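Local coordinates for uncharacterized protein (PDB 4ECO) that is of unknown function but, as a leucine-rich repeat protein, probably works by binding other proteins, at residues E117-R122 and K147-Y152; M141-Q146 and L332-C337; S178-L183 and C337-L342. All blocks are in the same frame, centred on the assembly; numbering follows the deposited sequence.

Contact 1: E117-R122 and K147-Y152; sequences EKVNER and KTFVDY. With NA (sodium ion), chain C.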
loop_
_atom_site.group_PDB
_atom_site.type_symbol
_atom_site.label_atom_id
_atom_site.label_comp_id
_atom_site.label_asym_id
_atom_site.label_seq_id
_atom_site.Cartn_x
_atom_site.Cartn_y
_atom_site.Cartn_z
ATOM N N GLU A 117 7.203 13.567 9.032
ATOM C CA GLU A 117 8.038 13.639 10.237
ATOM C C GLU A 117 8.375 12.248 10.804
ATOM O O GLU A 117 9.475 12.070 11.342
ATOM C CB GLU A 117 7.349 14.484 11.298
ATOM C CG GLU A 117 7.311 15.961 10.932
ATOM C CD GLU A 117 6.536 16.822 11.906
ATOM O OE1 GLU A 117 5.389 16.435 12.242
ATOM O OE2 GLU A 117 7.065 17.883 12.324
ATOM N N LYS A 118 7.476 11.257 10.617
ATOM C CA LYS A 118 7.697 9.883 11.067
ATOM C C LYS A 118 8.695 9.156 10.159
ATOM O O LYS A 118 9.273 8.162 10.599
ATOM C CB LYS A 118 6.363 9.079 11.145
ATOM C CG LYS A 118 5.439 9.395 12.350
ATOM C CD LYS A 118 6.090 9.217 13.749
ATOM C CE LYS A 118 6.250 10.557 14.433
ATOM N NZ LYS A 118 7.244 10.556 15.530
ATOM N N VAL A 119 8.895 9.635 8.906
ATOM C CA VAL A 119 9.822 9.002 7.929
ATOM C C VAL A 119 10.952 9.981 7.520
ATOM O O VAL A 119 11.573 9.801 6.471
ATOM C CB VAL A 119 9.116 8.413 6.662
ATOM C CG1 VAL A 119 8.235 7.227 7.027
ATOM C CG2 VAL A 119 8.318 9.466 5.901
ATOM N N ASN A 120 11.221 10.994 8.364
ATOM C CA ASN A 120 12.276 12.000 8.176
ATOM C C ASN A 120 12.226 12.622 6.739
ATOM O O ASN A 120 13.224 12.641 6.006
ATOM C CB ASN A 120 13.670 11.385 8.469
ATOM C CG ASN A 120 14.810 12.368 8.512
ATOM O OD1 ASN A 120 14.657 13.573 8.803
ATOM N ND2 ASN A 120 15.987 11.862 8.210
ATOM N N GLU A 121 11.040 13.127 6.353
ATOM C CA GLU A 121 10.808 13.775 5.059
ATOM C C GLU A 121 10.031 15.045 5.216
ATOM O O GLU A 121 9.052 15.068 5.964
ATOM C CB GLU A 121 10.040 12.850 4.117
ATOM C CG GLU A 121 10.853 11.711 3.532
ATOM C CD GLU A 121 10.117 10.942 2.457
ATOM O OE1 GLU A 121 9.697 11.569 1.453
ATOM O OE2 GLU A 121 9.970 9.708 2.615
ATOM N N ARG A 122 10.421 16.103 4.496
ATOM C CA ARG A 122 9.638 17.339 4.527
ATOM C C ARG A 122 8.620 17.243 3.408
ATOM O O ARG A 122 9.018 17.087 2.244
ATOM C CB ARG A 122 10.527 18.578 4.398
ATOM C CG ARG A 122 10.269 19.619 5.485
ATOM C CD ARG A 122 11.034 20.926 5.289
ATOM N NE ARG A 122 12.415 20.743 4.822
ATOM C CZ ARG A 122 13.450 20.397 5.587
ATOM N NH1 ARG A 122 13.276 20.144 6.879
ATOM N NH2 ARG A 122 14.655 20.262 5.058
ATOM N N LYS A 147 2.427 5.812 -1.566
ATOM C CA LYS A 147 3.685 5.167 -1.943
ATOM C C LYS A 147 4.492 4.752 -0.717
ATOM O O LYS A 147 5.165 3.724 -0.783
ATOM C CB LYS A 147 4.561 6.024 -2.900
ATOM C CG LYS A 147 4.929 7.443 -2.442
ATOM C CD LYS A 147 5.977 8.113 -3.369
ATOM C CE LYS A 147 6.117 9.630 -3.218
ATOM N NZ LYS A 147 5.030 10.404 -3.915
ATOM N N THR A 148 4.386 5.488 0.394
ATOM C CA THR A 148 5.189 5.244 1.596
ATOM C C THR A 148 4.656 4.119 2.482
ATOM O O THR A 148 5.468 3.305 2.956
ATOM C CB THR A 148 5.308 6.523 2.451
ATOM O OG1 THR A 148 5.652 7.591 1.589
ATOM C CG2 THR A 148 6.378 6.411 3.557
ATOM N N PHE A 149 3.331 4.109 2.750
ATOM C CA PHE A 149 2.771 3.161 3.698
ATOM C C PHE A 149 1.747 2.175 3.152
ATOM O O PHE A 149 1.339 1.282 3.919
ATOM C CB PHE A 149 2.066 3.950 4.817
ATOM C CG PHE A 149 2.947 4.910 5.576
ATOM C CD1 PHE A 149 3.834 4.448 6.548
ATOM C CD2 PHE A 149 2.898 6.277 5.314
ATOM C CE1 PHE A 149 4.640 5.334 7.252
ATOM C CE2 PHE A 149 3.685 7.164 6.035
ATOM C CZ PHE A 149 4.556 6.685 6.996
ATOM N N VAL A 150 1.284 2.328 1.882
ATOM C CA VAL A 150 0.176 1.488 1.410
ATOM C C VAL A 150 0.566 0.607 0.190
ATOM O O VAL A 150 0.262 -0.602 0.185
ATOM C CB VAL A 150 -1.077 2.363 1.081
ATOM C CG1 VAL A 150 -2.298 1.508 0.816
ATOM C CG2 VAL A 150 -1.373 3.369 2.189
ATOM N N ASP A 151 1.170 1.207 -0.843
ATOM C CA ASP A 151 1.548 0.481 -2.062
ATOM C C ASP A 151 2.490 -0.659 -1.781
ATOM O O ASP A 151 3.431 -0.512 -0.990
ATOM C CB ASP A 151 2.203 1.407 -3.088
ATOM C CG ASP A 151 1.233 2.255 -3.865
ATOM O OD1 ASP A 151 0.015 1.900 -3.899
ATOM O OD2 ASP A 151 1.686 3.250 -4.477
ATOM N N TYR A 152 2.191 -1.802 -2.428
ATOM C CA TYR A 152 2.914 -3.073 -2.317
ATOM C C TYR A 152 2.639 -3.942 -3.568
ATOM O O TYR A 152 1.510 -3.908 -4.090
ATOM C CB TYR A 152 2.445 -3.775 -1.024
ATOM C CG TYR A 152 3.151 -5.048 -0.607
ATOM C CD1 TYR A 152 4.417 -5.008 -0.027
ATOM C CD2 TYR A 152 2.477 -6.265 -0.599
ATOM C CE1 TYR A 152 5.039 -6.169 0.436
ATOM C CE2 TYR A 152 3.086 -7.428 -0.132
ATOM C CZ TYR A 152 4.361 -7.373 0.395
ATOM O OH TYR A 152 4.937 -8.526 0.853
HETATM NA NA NA C . 8.734 18.074 14.590
HETATM O O HOH W 1 8.273 7.946 1.149
#
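V119 and T148 mark the nearest approach of the two backbones, with 8.7 Å between their CA atoms, a gap bridged by side chains and a water. Segment 147-152 lies on helix 144-149 and the residues after it, while 117-122 belongs to the loop between strand 109-111 and helix 135-142.

V119 carries the apolar part, and a short branched valine suits a place where one methyl must meet two neighbours. Its CG1, anti to the carbonyl carbon (chi1 -67°), does so: F149 CZ lies 3.7 Å from V119 CG1, approached obliquely to the ring, and T148 CG2 faces V119 CG1 tip to tip at 4.0 Å. The methyl of T148 also covers one face of the F149 ring toward its rim, so the branched V119 and T148 and the flat F149 make a small apolar patch. Threonine suits its place by having two different branches. While CG2 packs, OG1 turns back to bond H144 O in the preceding helical turn, and it also accepts from a water 2.7 Å from T148 OG1. The same water donates to E121 OE2 at 2.9 Å, linking the loop to the helix; E121 OE1 is held by H144 NE2.

At the first residue of the segment, E117 OE2 reaches the sodium ion at 2.8 Å, with S192 O as the other protein ligand. Loop and helix both lie between strands 109-111 and 210-214 of the leucine-rich repeat fold. Thus the loop that supplies E117 to the sodium site lies beside helix 144-149, whose F149 also rests on Y257 of strand 253-257.

Contact 2: M141-Q146 and L332-C337; sequences MRMHYQ and LGMLEC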
loop_
_atom_site.group_PDB
_atom_site.type_symbol
_atom_site.label_atom_id
_atom_site.label_comp_id
_atom_site.label_asym_id
_atom_site.label_seq_id
_atom_site.Cartn_x
_atom_site.Cartn_y
_atom_site.Cartn_z
HETATM N N MSE A 141 2.476 14.555 -4.600
HETATM C CA MSE A 141 2.423 14.837 -3.176
HETATM C C MSE A 141 1.224 14.173 -2.540
HETATM O O MSE A 141 1.397 13.550 -1.495
HETATM C CB MSE A 141 2.454 16.358 -2.912
HETATM C CG MSE A 141 3.878 16.931 -3.098
HETATM SE SE MSE A 141 5.405 15.648 -2.585
HETATM C CE MSE A 141 6.135 15.639 -4.187
ATOM N N ARG A 142 0.045 14.215 -3.194
ATOM C CA ARG A 142 -1.171 13.543 -2.728
ATOM C C ARG A 142 -0.927 12.034 -2.549
ATOM O O ARG A 142 -1.404 11.444 -1.582
ATOM C CB ARG A 142 -2.327 13.772 -3.725
ATOM C CG ARG A 142 -3.042 15.098 -3.578
ATOM C CD ARG A 142 -4.328 15.122 -4.365
ATOM N NE ARG A 142 -5.262 16.113 -3.825
ATOM C CZ ARG A 142 -6.416 16.454 -4.386
ATOM N NH1 ARG A 142 -6.797 15.899 -5.528
ATOM N NH2 ARG A 142 -7.186 17.371 -3.822
HETATM N N MSE A 143 -0.146 11.436 -3.467
HETATM C CA MSE A 143 0.210 10.009 -3.503
HETATM C C MSE A 143 1.350 9.645 -2.563
HETATM O O MSE A 143 1.718 8.466 -2.511
HETATM C CB MSE A 143 0.633 9.608 -4.933
HETATM C CG MSE A 143 -0.462 9.776 -5.986
HETATM SE SE MSE A 143 -2.127 8.933 -5.502
HETATM C CE MSE A 143 -1.522 7.063 -5.456
ATOM N N HIS A 144 1.923 10.627 -1.837
ATOM C CA HIS A 144 3.065 10.384 -0.946
ATOM C C HIS A 144 2.728 9.385 0.163
ATOM O O HIS A 144 3.572 8.530 0.432
ATOM C CB HIS A 144 3.628 11.674 -0.318
ATOM C CG HIS A 144 4.875 11.443 0.471
ATOM N ND1 HIS A 144 4.837 10.879 1.741
ATOM C CD2 HIS A 144 6.164 11.690 0.136
ATOM C CE1 HIS A 144 6.100 10.772 2.119
ATOM N NE2 HIS A 144 6.934 11.262 1.193
ATOM N N TYR A 145 1.540 9.493 0.828
ATOM C CA TYR A 145 1.226 8.560 1.904
ATOM C C TYR A 145 1.076 7.167 1.327
ATOM O O TYR A 145 1.588 6.195 1.905
ATOM C CB TYR A 145 -0.034 8.964 2.692
ATOM C CG TYR A 145 -0.297 8.096 3.916
ATOM C CD1 TYR A 145 -1.052 6.932 3.824
ATOM C CD2 TYR A 145 0.181 8.461 5.169
ATOM C CE1 TYR A 145 -1.318 6.149 4.947
ATOM C CE2 TYR A 145 -0.075 7.682 6.299
ATOM C CZ TYR A 145 -0.817 6.526 6.181
ATOM O OH TYR A 145 -1.067 5.775 7.294
ATOM N N GLN A 146 0.422 7.089 0.154
ATOM C CA GLN A 146 0.155 5.861 -0.571
ATOM C C GLN A 146 1.453 5.126 -0.919
ATOM O O GLN A 146 1.583 3.954 -0.550
ATOM C CB GLN A 146 -0.656 6.170 -1.844
ATOM C CG GLN A 146 -1.104 4.950 -2.663
ATOM C CD GLN A 146 -2.078 4.041 -1.963
ATOM O OE1 GLN A 146 -2.816 4.436 -1.055
ATOM N NE2 GLN A 146 -2.098 2.787 -2.385
ATOM N N LEU A 332 -15.632 9.519 -4.367
ATOM C CA LEU A 332 -14.592 8.692 -3.732
ATOM C C LEU A 332 -13.821 7.822 -4.744
ATOM O O LEU A 332 -14.434 7.096 -5.523
ATOM C CB LEU A 332 -15.173 7.793 -2.627
ATOM C CG LEU A 332 -14.175 6.943 -1.806
ATOM C CD1 LEU A 332 -13.182 7.817 -1.029
ATOM C CD2 LEU A 332 -14.912 6.022 -0.873
ATOM N N GLY A 333 -12.491 7.878 -4.688
ATOM C CA GLY A 333 -11.633 7.114 -5.588
ATOM C C GLY A 333 -10.520 6.325 -4.926
ATOM O O GLY A 333 -9.948 5.408 -5.536
HETATM N N MSE A 334 -10.178 6.679 -3.680
HETATM C CA MSE A 334 -9.105 5.986 -2.953
HETATM C C MSE A 334 -9.497 5.759 -1.504
HETATM O O MSE A 334 -9.900 6.699 -0.802
HETATM C CB MSE A 334 -7.792 6.759 -3.019
HETATM C CG MSE A 334 -7.114 6.713 -4.380
HETATM SE SE MSE A 334 -5.513 7.843 -4.443
HETATM C CE MSE A 334 -4.402 6.914 -3.051
ATOM N N LEU A 335 -9.403 4.483 -1.066
ATOM C CA LEU A 335 -9.703 4.109 0.312
ATOM C C LEU A 335 -8.687 3.109 0.806
ATOM O O LEU A 335 -8.419 2.106 0.112
ATOM C CB LEU A 335 -11.126 3.548 0.435
ATOM C CG LEU A 335 -11.584 3.079 1.810
ATOM C CD1 LEU A 335 -11.632 4.251 2.832
ATOM C CD2 LEU A 335 -12.913 2.382 1.702
ATOM N N GLU A 336 -8.098 3.395 1.990
ATOM C CA GLU A 336 -7.170 2.472 2.640
ATOM C C GLU A 336 -7.570 2.414 4.121
ATOM O O GLU A 336 -7.817 3.461 4.741
ATOM C CB GLU A 336 -5.663 2.802 2.396
ATOM C CG GLU A 336 -4.996 3.911 3.217
ATOM C CD GLU A 336 -4.617 3.598 4.656
ATOM O OE1 GLU A 336 -4.553 2.402 5.018
ATOM O OE2 GLU A 336 -4.375 4.555 5.425
ATOM N N CYS A 337 -7.705 1.175 4.657
ATOM C CA CYS A 337 -8.072 0.893 6.051
ATOM C C CYS A 337 -7.093 -0.114 6.663
ATOM O O CYS A 337 -7.497 -0.923 7.505
ATOM C CB CYS A 337 -9.509 0.392 6.165
ATOM S SG CYS A 337 -10.720 1.376 5.267
HETATM O O HOH W 2 -2.542 3.811 6.995
HETATM O O HOH W 3 -5.378 2.862 -1.070
#
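M334 and E336 reach from one strand of a leucine-rich repeat solenoid toward helix 144-149 and the residues before it, while L335 between them turns away, as in the LxxLxL repeat pattern, filled here by L332, L335 and C337. M143 and M334, both selenomethionines, cross obliquely, their SE atoms 3.7 Å apart; the flexible, unbranched selenoether chains can fit together here. The M334 chain bends only at its end (chi3 63°), laying its CE methyl against Q146, nearest at OE1 (3.6 Å from M334 CE).

Y145 and E336 meet at about a right angle, with ring and carboxylate planes 30° apart. E336 OE2 stands 3.5 Å from Y145 CE1, obliquely to the ring, and one water in the ring plane joins Y145 OH to E336 OE2. G313 N also bonds that oxygen, and L338 N bonds OE1, so the buried carboxylate is held by backbone amides as well as water. With a phenylalanine in place of Y145 the hydroxyl would go, and the bridging water would probably be held less firmly beside E336. Q146 NE2 is taken by D151, leaving OE1 to accept from a second water, 3.0 Å from Q146 OE1, which also donates weakly to L335 O.

Contact 3: S178-L183 and C337-L342; sequences SSRITL and CLYNQL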
loop_
_atom_site.group_PDB
_atom_site.type_symbol
_atom_site.label_atom_id
_atom_site.label_comp_id
_atom_site.label_asym_id
_atom_site.label_seq_id
_atom_site.Cartn_x
_atom_site.Cartn_y
_atom_site.Cartn_z
ATOM N N SER A 178 10.749 -4.669 -1.850
ATOM C CA SER A 178 9.769 -3.988 -1.018
ATOM C C SER A 178 10.334 -2.697 -0.469
ATOM O O SER A 178 11.486 -2.654 -0.012
ATOM C CB SER A 178 9.329 -4.899 0.122
ATOM O OG SER A 178 8.864 -6.151 -0.364
ATOM N N SER A 179 9.527 -1.642 -0.548
ATOM C CA SER A 179 9.876 -0.301 -0.077
ATOM C C SER A 179 8.865 0.227 0.961
ATOM O O SER A 179 9.143 1.237 1.617
ATOM C CB SER A 179 9.949 0.656 -1.264
ATOM O OG SER A 179 8.832 0.482 -2.123
ATOM N N ARG A 180 7.697 -0.448 1.103
ATOM C CA ARG A 180 6.610 -0.024 1.981
ATOM C C ARG A 180 7.044 -0.084 3.436
ATOM O O ARG A 180 7.598 -1.094 3.881
ATOM C CB ARG A 180 5.329 -0.859 1.756
ATOM C CG ARG A 180 4.148 -0.483 2.652
ATOM C CD ARG A 180 2.844 -1.185 2.310
ATOM N NE ARG A 180 2.923 -2.634 2.455
ATOM C CZ ARG A 180 2.788 -3.296 3.596
ATOM N NH1 ARG A 180 2.571 -2.640 4.736
ATOM N NH2 ARG A 180 2.889 -4.618 3.615
ATOM N N ILE A 181 6.796 1.034 4.162
ATOM C CA ILE A 181 7.081 1.187 5.579
ATOM C C ILE A 181 5.883 0.720 6.382
ATOM O O ILE A 181 4.737 1.034 6.047
ATOM C CB ILE A 181 7.457 2.664 5.937
ATOM C CG1 ILE A 181 8.589 3.237 5.068
ATOM C CG2 ILE A 181 7.697 2.899 7.433
ATOM C CD1 ILE A 181 9.906 2.449 5.026
ATOM N N THR A 182 6.167 -0.023 7.461
ATOM C CA THR A 182 5.179 -0.436 8.434
ATOM C C THR A 182 5.552 0.242 9.723
ATOM O O THR A 182 6.699 0.122 10.176
ATOM C CB THR A 182 5.062 -1.963 8.565
ATOM O OG1 THR A 182 4.797 -2.545 7.283
ATOM C CG2 THR A 182 3.977 -2.379 9.590
ATOM N N LEU A 183 4.610 0.987 10.307
ATOM C CA LEU A 183 4.889 1.651 11.568
ATOM C C LEU A 183 5.047 0.665 12.701
ATOM O O LEU A 183 4.261 -0.285 12.833
ATOM C CB LEU A 183 3.795 2.648 11.956
ATOM C CG LEU A 183 3.692 3.948 11.225
ATOM C CD1 LEU A 183 2.801 4.860 11.989
ATOM C CD2 LEU A 183 5.038 4.622 11.070
ATOM N N CYS A 337 -7.705 1.175 4.657
ATOM C CA CYS A 337 -8.072 0.893 6.051
ATOM C C CYS A 337 -7.093 -0.114 6.663
ATOM O O CYS A 337 -7.497 -0.923 7.505
ATOM C CB CYS A 337 -9.509 0.392 6.165
ATOM S SG CYS A 337 -10.720 1.376 5.267
ATOM N N LEU A 338 -5.817 -0.067 6.251
ATOM C CA LEU A 338 -4.779 -0.931 6.799
ATOM C C LEU A 338 -4.749 -0.879 8.315
ATOM O O LEU A 338 -4.869 0.200 8.890
ATOM C CB LEU A 338 -3.409 -0.510 6.271
ATOM C CG LEU A 338 -3.047 -0.916 4.856
ATOM C CD1 LEU A 338 -1.967 -0.004 4.316
ATOM C CD2 LEU A 338 -2.529 -2.327 4.821
ATOM N N TYR A 339 -4.628 -2.033 8.961
ATOM C CA TYR A 339 -4.495 -2.183 10.403
ATOM C C TYR A 339 -5.593 -1.454 11.165
ATOM O O TYR A 339 -5.349 -0.483 11.892
ATOM C CB TYR A 339 -3.108 -1.710 10.888
ATOM C CG TYR A 339 -1.958 -2.338 10.143
ATOM C CD1 TYR A 339 -1.470 -3.588 10.501
ATOM C CD2 TYR A 339 -1.350 -1.682 9.083
ATOM C CE1 TYR A 339 -0.392 -4.166 9.826
ATOM C CE2 TYR A 339 -0.274 -2.250 8.399
ATOM C CZ TYR A 339 0.207 -3.490 8.780
ATOM O OH TYR A 339 1.277 -4.042 8.113
ATOM N N ASN A 340 -6.810 -1.943 10.992
ATOM C CA ASN A 340 -7.988 -1.497 11.722
ATOM C C ASN A 340 -8.520 -2.737 12.442
ATOM O O ASN A 340 -7.771 -3.703 12.591
ATOM C CB ASN A 340 -9.017 -0.820 10.790
ATOM C CG ASN A 340 -8.857 0.678 10.648
ATOM O OD1 ASN A 340 -9.435 1.454 11.417
ATOM N ND2 ASN A 340 -8.137 1.119 9.618
ATOM N N GLN A 341 -9.785 -2.743 12.857
ATOM C CA GLN A 341 -10.379 -3.894 13.522
ATOM C C GLN A 341 -11.645 -4.308 12.796
ATOM O O GLN A 341 -12.591 -4.793 13.434
ATOM C CB GLN A 341 -10.701 -3.531 14.970
ATOM C CG GLN A 341 -9.536 -3.463 15.930
ATOM C CD GLN A 341 -10.129 -3.268 17.307
ATOM O OE1 GLN A 341 -10.411 -2.139 17.723
ATOM N NE2 GLN A 341 -10.458 -4.375 17.994
ATOM N N LEU A 342 -11.695 -4.030 11.468
ATOM C CA LEU A 342 -12.864 -4.280 10.622
ATOM C C LEU A 342 -13.251 -5.745 10.700
ATOM O O LEU A 342 -12.423 -6.616 10.450
ATOM C CB LEU A 342 -12.619 -3.853 9.158
ATOM C CG LEU A 342 -12.346 -2.365 8.866
ATOM C CD1 LEU A 342 -11.925 -2.189 7.446
ATOM C CD2 LEU A 342 -13.564 -1.514 9.098
#
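Y339 meets T182 and R180 from a loop of the leucine-rich repeat, just past strand 334-336. Its backbone lies in the left-handed region (phi 52°), and CB leaves it toward 178-183. CG stands anti to the carbonyl carbon, which carries the ring out toward the facing loop. On its way the ring stacks with Y314 and Y362, so that a row of tyrosines from successive repeats steadies its orientation; a flat aromatic residue is well suited to such a place.

Farther along, Y339 CZ comes within 4.0 Å of T182 CG2, and the tip goes closer, with Y339 OH at 3.5 Å from T182 CG2. That methyl approaches the ring obliquely, the two side chains crossing at about a right angle. T182 presents it because CG2 is anti to the backbone N.

The hydroxyl also has R180 near it. R180 extends through its first two torsions and bends at chi3, bringing NH1 to 3.9 Å from Y339 OH, a loose approach that places the oxygen at the edge of the guanidinium, near its plane. The same arginine makes a cation-pi contact with Y152, a second use for its long, charged chain. The meeting lies at the surface and joins the loop before strand 194-198 to the repeat loop.

Behind Y339, N340 fills the asparagine position of the LxxLxLxxNxL repeat and braces the loop: OD1 accepts from L317 N, and ND2 donates to I312 O. N340 ND2 also donates to C337 O at 3.0 Å, approaching from above the carbonyl plane with an N-H...O angle of 157°.

In the fold
From the N terminus, contact 1 comes first, closing a short loop of 24 residues that includes helix 135-142 and the first half of helix 144-149. Before it closes, 141-146 opens contact 2, so contacts 1 and 2 cross; V150 CG2 joins them by packing against E336 and Y145. Contact 3 opens at 178-183, after contact 1 has closed, so these two are in series, and T148 O, probably bonded to I181 N, joins them. Contacts 2 and 3 then close on the same repeat, at 332-337 and 337-342, sharing C337 and crossing. Together the three join the long insertion between strands 109-111 and 210-214 to itself and to the repeat of strand 334-336, several strands farther along the solenoid.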